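Local coordinates for protein Bug27 (Bordetella pertussis, PDB 2QPQ) that probably binds a small solute in the periplasm between two alpha/beta domains that close like a Venus flytrap, as a receptor protein of the Bug family, at residues A145-L148 with L149-S152; Y114-L117 with G118-M121; G21-M24 with L25-I29. One frame throughout, in Å; residues are numbered along the deposited sequence.

Contact 1. Residues A145-L148 with L149-S152; sequences AGEL and LNVS
Ser-152 meets Leu-148 one helical turn back with both its backbone and its side chain, and the carbonyl oxygen of Leu-148 takes two hydrogen bonds. Ser-152 N donates to Leu-148 O over 2.8 Å, and Ser-152 OG donates to the same Leu-148 O, also over 2.8 Å. The two donors arrive from opposite faces of the carbonyl plane, the hydroxyl tilted 35° from it, so the acceptor is gripped from both sides. What carries OG back to the preceding turn is a chi1 of -57°, which sets it beside its own backbone N and anti to the carbonyl carbon; a bond of this kind is a familiar way for a helical serine to satisfy its hydroxyl.

The other bonds are the i to i+4 ladder of an alpha helix. Leu-149 N donates to Ala-145 O at 3.0 Å and Asn-150 N to Gly-146 O at 3.0 Å, while Val-151 N reaches Glu-147 O at 2.9 Å with an angle of 165° at the hydrogen.

The remaining side-chain contacts set methyl groups against oxygens. Leu-148 CD1 lies 3.6 Å from Ser-152 OG, and Val-151 CG2 rests 3.4 Å from the backbone oxygen Glu-147 O. Glu-147 OE2 is hydrogen-bonded to Tyr-133 OH, outside this turn.

All of this lies on helix 141-153, the crossover of a beta-alpha-beta unit whose parallel strands are 132-135 and 158-161. Tyr-133 ties the helix to the first of these strands, and Tyr-224 OH bonds to Ala-145 O. Helix 275-296 packs against it as well, with Leu-292 on Leu-148 and Ile-296 on both Glu-147 and Val-151.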
loop_
_atom_site.group_PDB
_atom_site.type_symbol
_atom_site.label_atom_id
_atom_site.label_comp_id
_atom_site.label_asym_id
_atom_site.label_seq_id
_atom_site.Cartn_x
_atom_site.Cartn_y
_atom_site.Cartn_z
ATOM N N ALA A 145 -4.411 -2.318 8.818
ATOM C CA ALA A 145 -3.515 -1.888 9.894
ATOM C C ALA A 145 -4.304 -1.633 11.199
ATOM O O ALA A 145 -3.881 -2.067 12.291
ATOM C CB ALA A 145 -2.664 -0.674 9.495
ATOM N N GLY A 146 -5.478 -1.023 11.085
ATOM C CA GLY A 146 -6.321 -0.736 12.295
ATOM C C GLY A 146 -6.920 -2.032 12.827
ATOM O O GLY A 146 -7.012 -2.253 14.042
ATOM N N GLU A 147 -7.368 -2.902 11.927
ATOM C CA GLU A 147 -7.898 -4.186 12.368
ATOM C C GLU A 147 -6.811 -5.077 12.986
ATOM O O GLU A 147 -7.054 -5.774 13.958
ATOM C CB GLU A 147 -8.629 -4.874 11.217
ATOM C CG GLU A 147 -9.974 -4.152 10.874
ATOM C CD GLU A 147 -10.877 -4.026 12.097
ATOM O OE1 GLU A 147 -11.115 -5.068 12.727
ATOM O OE2 GLU A 147 -11.352 -2.895 12.447
ATOM N N LEU A 148 -5.601 -5.037 12.430
ATOM C CA LEU A 148 -4.502 -5.799 12.990
ATOM C C LEU A 148 -4.175 -5.303 14.386
ATOM O O LEU A 148 -3.887 -6.102 15.288
ATOM C CB LEU A 148 -3.263 -5.715 12.081
ATOM C CG LEU A 148 -2.002 -6.487 12.501
ATOM C CD1 LEU A 148 -2.274 -8.006 12.572
ATOM C CD2 LEU A 148 -0.880 -6.151 11.509
ATOM N N LEU A 149 -4.202 -3.992 14.578
ATOM C CA LEU A 149 -4.003 -3.472 15.917
ATOM C C LEU A 149 -5.080 -3.977 16.889
ATOM O O LEU A 149 -4.759 -4.370 18.020
ATOM C CB LEU A 149 -3.964 -1.959 15.904
ATOM C CG LEU A 149 -3.650 -1.233 17.233
ATOM C CD1 LEU A 149 -2.310 -1.689 17.831
ATOM C CD2 LEU A 149 -3.650 0.250 16.975
ATOM N N ASN A 150 -6.344 -3.936 16.457
ATOM C CA ASN A 150 -7.473 -4.441 17.259
ATOM C C ASN A 150 -7.236 -5.873 17.695
ATOM O O ASN A 150 -7.413 -6.194 18.867
ATOM C CB ASN A 150 -8.813 -4.433 16.497
ATOM C CG ASN A 150 -9.545 -3.078 16.519
ATOM O OD1 ASN A 150 -10.447 -2.869 15.701
ATOM N ND2 ASN A 150 -9.195 -2.180 17.443
ATOM N N VAL A 151 -6.895 -6.719 16.729
ATOM C CA VAL A 151 -6.677 -8.154 16.961
ATOM C C VAL A 151 -5.444 -8.358 17.871
ATOM O O VAL A 151 -5.507 -9.130 18.822
ATOM C CB VAL A 151 -6.564 -8.930 15.603
ATOM C CG1 VAL A 151 -6.081 -10.365 15.789
ATOM C CG2 VAL A 151 -7.913 -8.940 14.865
ATOM N N SER A 152 -4.357 -7.626 17.609
ATOM C CA SER A 152 -3.090 -7.821 18.325
ATOM C C SER A 152 -3.077 -7.196 19.705
ATOM O O SER A 152 -2.467 -7.730 20.645
ATOM C CB SER A 152 -1.921 -7.264 17.491
ATOM O OG SER A 152 -1.871 -7.871 16.194
#

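Contact 2. Residues Y114-L117 with G118-M121; sequences YKTL and GELM
Thr-116 caps the helix that begins at Leu-117: its OG1 accepts from Glu-119 N at 3.2 Å in a nearly straight bond. A chi1 of 68° places OG1 between the backbone N and the carbonyl carbon of Thr-116, facing the first turn of the helix. Glu-119 answers by reaching back beyond the cap residue. Its OE1 accepts from Lys-115 N at 2.9 Å, and the amide stands above the carboxylate plane, 43° out of it. Of the backbone bonds that follow, Met-121 N to Leu-117 O is regular at 3.0 Å, whereas Leu-120 N to Thr-116 O is weak at 3.4 Å.

The clearest apolar contact is a CH-pi interaction. Leu-120 CD1 sits over the middle of the Tyr-114 ring, 3.9 Å from its centroid and only 11° off the ring normal. The other methyl of this leucine, CD2, lies 3.9 Å from Leu-117 CD1, so Leu-120 bridges the loop tyrosine and the first helical residue. Leu-117 CD2 in turn approaches Met-121 SD at 4.1 Å.

Helix 117-123 follows strand 93-109 through this short loop. Phe-106 of that strand touches Leu-117 and Leu-120, and Leu-199 of strand 196-201 meets both leucines and Tyr-114, while Met-121 faces helix 141-153.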
loop_
_atom_site.group_PDB
_atom_site.type_symbol
_atom_site.label_atom_id
_atom_site.label_comp_id
_atom_site.label_asym_id
_atom_site.label_seq_id
_atom_site.Cartn_x
_atom_site.Cartn_y
_atom_site.Cartn_z
ATOM N N TYR A 114 -5.432 12.252 22.483
ATOM C CA TYR A 114 -4.552 11.098 22.351
ATOM C C TYR A 114 -3.169 11.579 22.007
ATOM O O TYR A 114 -2.907 12.034 20.889
ATOM C CB TYR A 114 -5.012 10.124 21.253
ATOM C CG TYR A 114 -6.399 9.590 21.395
ATOM C CD1 TYR A 114 -6.799 8.901 22.548
ATOM C CD2 TYR A 114 -7.320 9.734 20.352
ATOM C CE1 TYR A 114 -8.099 8.388 22.670
ATOM C CE2 TYR A 114 -8.613 9.248 20.473
ATOM C CZ TYR A 114 -8.983 8.560 21.638
ATOM O OH TYR A 114 -10.257 8.049 21.716
ATOM N N LYS A 115 -2.284 11.456 22.992
ATOM C CA LYS A 115 -0.917 11.912 22.901
ATOM C C LYS A 115 0.031 10.784 22.459
ATOM O O LYS A 115 1.083 11.026 21.830
ATOM C CB LYS A 115 -0.524 12.465 24.305
ATOM C CG LYS A 115 -0.833 13.981 24.576
ATOM C CD LYS A 115 -2.270 14.491 24.324
ATOM C CE LYS A 115 -2.449 15.989 24.783
ATOM N NZ LYS A 115 -3.720 16.738 24.350
ATOM N N THR A 116 -0.343 9.540 22.761
ATOM C CA THR A 116 0.474 8.393 22.390
ATOM C C THR A 116 -0.443 7.294 21.873
ATOM O O THR A 116 -1.652 7.329 22.119
ATOM C CB THR A 116 1.247 7.822 23.614
ATOM O OG1 THR A 116 0.318 7.232 24.522
ATOM C CG2 THR A 116 2.003 8.901 24.362
ATOM N N LEU A 117 0.123 6.307 21.189
ATOM C CA LEU A 117 -0.643 5.124 20.823
ATOM C C LEU A 117 -1.196 4.399 22.041
ATOM O O LEU A 117 -2.283 3.859 21.969
ATOM C CB LEU A 117 0.154 4.147 19.947
ATOM C CG LEU A 117 -0.726 3.114 19.201
ATOM C CD1 LEU A 117 -1.395 3.797 18.005
ATOM C CD2 LEU A 117 0.044 1.900 18.728
ATOM N N GLY A 118 -0.453 4.407 23.158
ATOM C CA GLY A 118 -0.866 3.703 24.366
ATOM C C GLY A 118 -2.164 4.242 24.944
ATOM O O GLY A 118 -2.999 3.484 25.401
ATOM N N GLU A 119 -2.327 5.562 24.906
ATOM C CA GLU A 119 -3.552 6.241 25.313
ATOM C C GLU A 119 -4.735 5.856 24.432
ATOM O O GLU A 119 -5.854 5.685 24.925
ATOM C CB GLU A 119 -3.337 7.765 25.308
ATOM C CG GLU A 119 -2.513 8.246 26.532
ATOM C CD GLU A 119 -2.117 9.709 26.486
ATOM O OE1 GLU A 119 -2.698 10.482 25.692
ATOM O OE2 GLU A 119 -1.225 10.106 27.286
ATOM N N LEU A 120 -4.485 5.732 23.134
ATOM C CA LEU A 120 -5.538 5.332 22.185
ATOM C C LEU A 120 -6.017 3.910 22.501
ATOM O O LEU A 120 -7.223 3.644 22.601
ATOM C CB LEU A 120 -4.992 5.400 20.735
ATOM C CG LEU A 120 -5.907 4.819 19.646
ATOM C CD1 LEU A 120 -7.085 5.764 19.483
ATOM C CD2 LEU A 120 -5.187 4.598 18.309
ATOM N N MET A 121 -5.056 3.000 22.652
ATOM C CA MET A 121 -5.350 1.598 22.937
ATOM C C MET A 121 -6.097 1.404 24.271
ATOM O O MET A 121 -7.035 0.627 24.334
ATOM C CB MET A 121 -4.092 0.739 22.856
ATOM C CG MET A 121 -3.494 0.628 21.456
ATOM S SD MET A 121 -2.014 -0.395 21.401
ATOM C CE MET A 121 -0.867 0.484 22.465
#

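Contact 3. Residues G21-M24 with L25-I29; sequences GTDM and LARLI
Met-24 touches Leu-25 with its terminal methyl on helix 21-35, the crossover of a beta-alpha-beta unit between parallel strands 10-14 and 41-45. After leaving the backbone the methionine chain folds at chi2 (-85°) and chi3 (-77°), bringing CE within 4.0 Å of Leu-25 CD2. Its sulfur, Met-24 SD, also stands 4.2 Å from Leu-28 CD2, one turn along. Leu-25 packs in the other direction as well: its CG lies 3.3 Å from Gly-21 O, the carbonyl that accepts from Leu-25 N at 2.9 Å. Helix 257-266 meets this side with Leu-263 on Leu-25 and Leu-28 and Leu-266 on Met-24.

Near the start of the helix, Gly-21 N and Thr-22 OG1 bond to a citrate, probably from the crystallisation liquor, that may mark the ligand pocket, and Thr-22 OG1 also bonds to Asn-72 OD1.

Asp-23 supplies the polar side, forming a salt bridge with Arg-27 one turn later; Asn-45 gives its OD1 a second, weak hydrogen bond. The arginine chain runs extended to NE, which donates to Asp-23 OD1 at 2.7 Å on the syn side but tilted from the carboxylate plane, while the carboxylate and guanidinium planes stand 46° apart.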
loop_
_atom_site.group_PDB
_atom_site.type_symbol
_atom_site.label_atom_id
_atom_site.label_comp_id
_atom_site.label_asym_id
_atom_site.label_seq_id
_atom_site.Cartn_x
_atom_site.Cartn_y
_atom_site.Cartn_z
ATOM N N GLY A 21 -0.146 6.921 -4.357
ATOM C CA GLY A 21 1.261 6.548 -4.584
ATOM C C GLY A 21 1.439 5.517 -5.702
ATOM O O GLY A 21 2.424 5.545 -6.418
ATOM N N THR A 22 0.497 4.581 -5.832
ATOM C CA THR A 22 0.615 3.535 -6.843
ATOM C C THR A 22 0.637 4.144 -8.260
ATOM O O THR A 22 1.503 3.816 -9.084
ATOM C CB THR A 22 -0.528 2.501 -6.693
ATOM O OG1 THR A 22 -0.504 1.997 -5.361
ATOM C CG2 THR A 22 -0.324 1.334 -7.649
ATOM N N ASP A 23 -0.292 5.063 -8.516
ATOM C CA ASP A 23 -0.367 5.750 -9.820
ATOM C C ASP A 23 0.890 6.626 -10.005
ATOM O O ASP A 23 1.448 6.728 -11.091
ATOM C CB ASP A 23 -1.622 6.616 -9.861
ATOM C CG ASP A 23 -1.654 7.539 -11.049
ATOM O OD1 ASP A 23 -2.137 7.126 -12.133
ATOM O OD2 ASP A 23 -1.198 8.704 -10.890
ATOM N N MET A 24 1.312 7.268 -8.933
ATOM C CA MET A 24 2.459 8.202 -9.014
ATOM C C MET A 24 3.723 7.417 -9.452
ATOM O O MET A 24 4.464 7.832 -10.353
ATOM C CB MET A 24 2.689 8.837 -7.639
ATOM C CG MET A 24 3.927 9.759 -7.564
ATOM S SD MET A 24 5.502 8.939 -7.223
ATOM C CE MET A 24 5.397 8.621 -5.458
ATOM N N LEU A 25 3.977 6.299 -8.781
ATOM C CA LEU A 25 5.118 5.463 -9.115
ATOM C C LEU A 25 5.033 4.861 -10.523
ATOM O O LEU A 25 6.026 4.846 -11.254
ATOM C CB LEU A 25 5.285 4.376 -8.070
ATOM C CG LEU A 25 5.649 4.799 -6.654
ATOM C CD1 LEU A 25 5.364 3.640 -5.671
ATOM C CD2 LEU A 25 7.145 5.260 -6.595
ATOM N N ALA A 26 3.866 4.339 -10.898
ATOM C CA ALA A 26 3.686 3.847 -12.265
ATOM C C ALA A 26 4.000 4.937 -13.307
ATOM O O ALA A 26 4.738 4.694 -14.261
ATOM C CB ALA A 26 2.251 3.241 -12.471
ATOM N N ARG A 27 3.491 6.146 -13.098
ATOM C CA ARG A 27 3.719 7.246 -14.043
ATOM C C ARG A 27 5.181 7.725 -14.029
ATOM O O ARG A 27 5.719 8.090 -15.100
ATOM C CB ARG A 27 2.720 8.405 -13.776
ATOM C CG ARG A 27 1.316 7.968 -14.110
ATOM C CD ARG A 27 0.272 9.024 -13.915
ATOM N NE ARG A 27 -1.046 8.465 -14.266
ATOM C CZ ARG A 27 -1.536 8.386 -15.496
ATOM N NH1 ARG A 27 -0.822 8.851 -16.535
ATOM N NH2 ARG A 27 -2.745 7.860 -15.688
ATOM N N LEU A 28 5.821 7.672 -12.849
ATOM C CA LEU A 28 7.245 8.026 -12.715
ATOM C C LEU A 28 8.095 7.006 -13.506
ATOM O O LEU A 28 8.950 7.393 -14.335
ATOM C CB LEU A 28 7.655 8.127 -11.235
ATOM C CG LEU A 28 9.070 8.498 -10.728
ATOM C CD1 LEU A 28 9.424 9.920 -11.109
ATOM C CD2 LEU A 28 9.158 8.364 -9.229
ATOM N N ILE A 29 7.855 5.719 -13.254
ATOM C CA ILE A 29 8.494 4.636 -14.019
ATOM C C ILE A 29 8.248 4.779 -15.520
ATOM O O ILE A 29 9.196 4.737 -16.320
ATOM C CB ILE A 29 8.055 3.204 -13.512
ATOM C CG1 ILE A 29 8.587 2.925 -12.114
ATOM C CG2 ILE A 29 8.558 2.065 -14.449
ATOM C CD1 ILE A 29 7.767 1.821 -11.377
#

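In the fold
Each contact joins neighbouring turns of chain, but their settings differ. Contacts 1 and 3 lie within crossover helices of separate beta-alpha-beta units, on opposite sides of the chain's centre, their own centres about 28 Å apart. Each has four buried residues among eight touching ones, contact 2 only two. From the chain's centre to theirs is about 12 Å for contact 3, beside the citrate, 16 Å for contact 1 and 24 Å for contact 2. Contacts 1 and 2 touch where Leu-149 CD1 packs 3.8 Å from Met-121 SD. Contact 2, at a helix start, has capping bonds; contacts 1 and 3, within continuous helices, add a hydroxyl bond and a salt bridge to the backbone ladder.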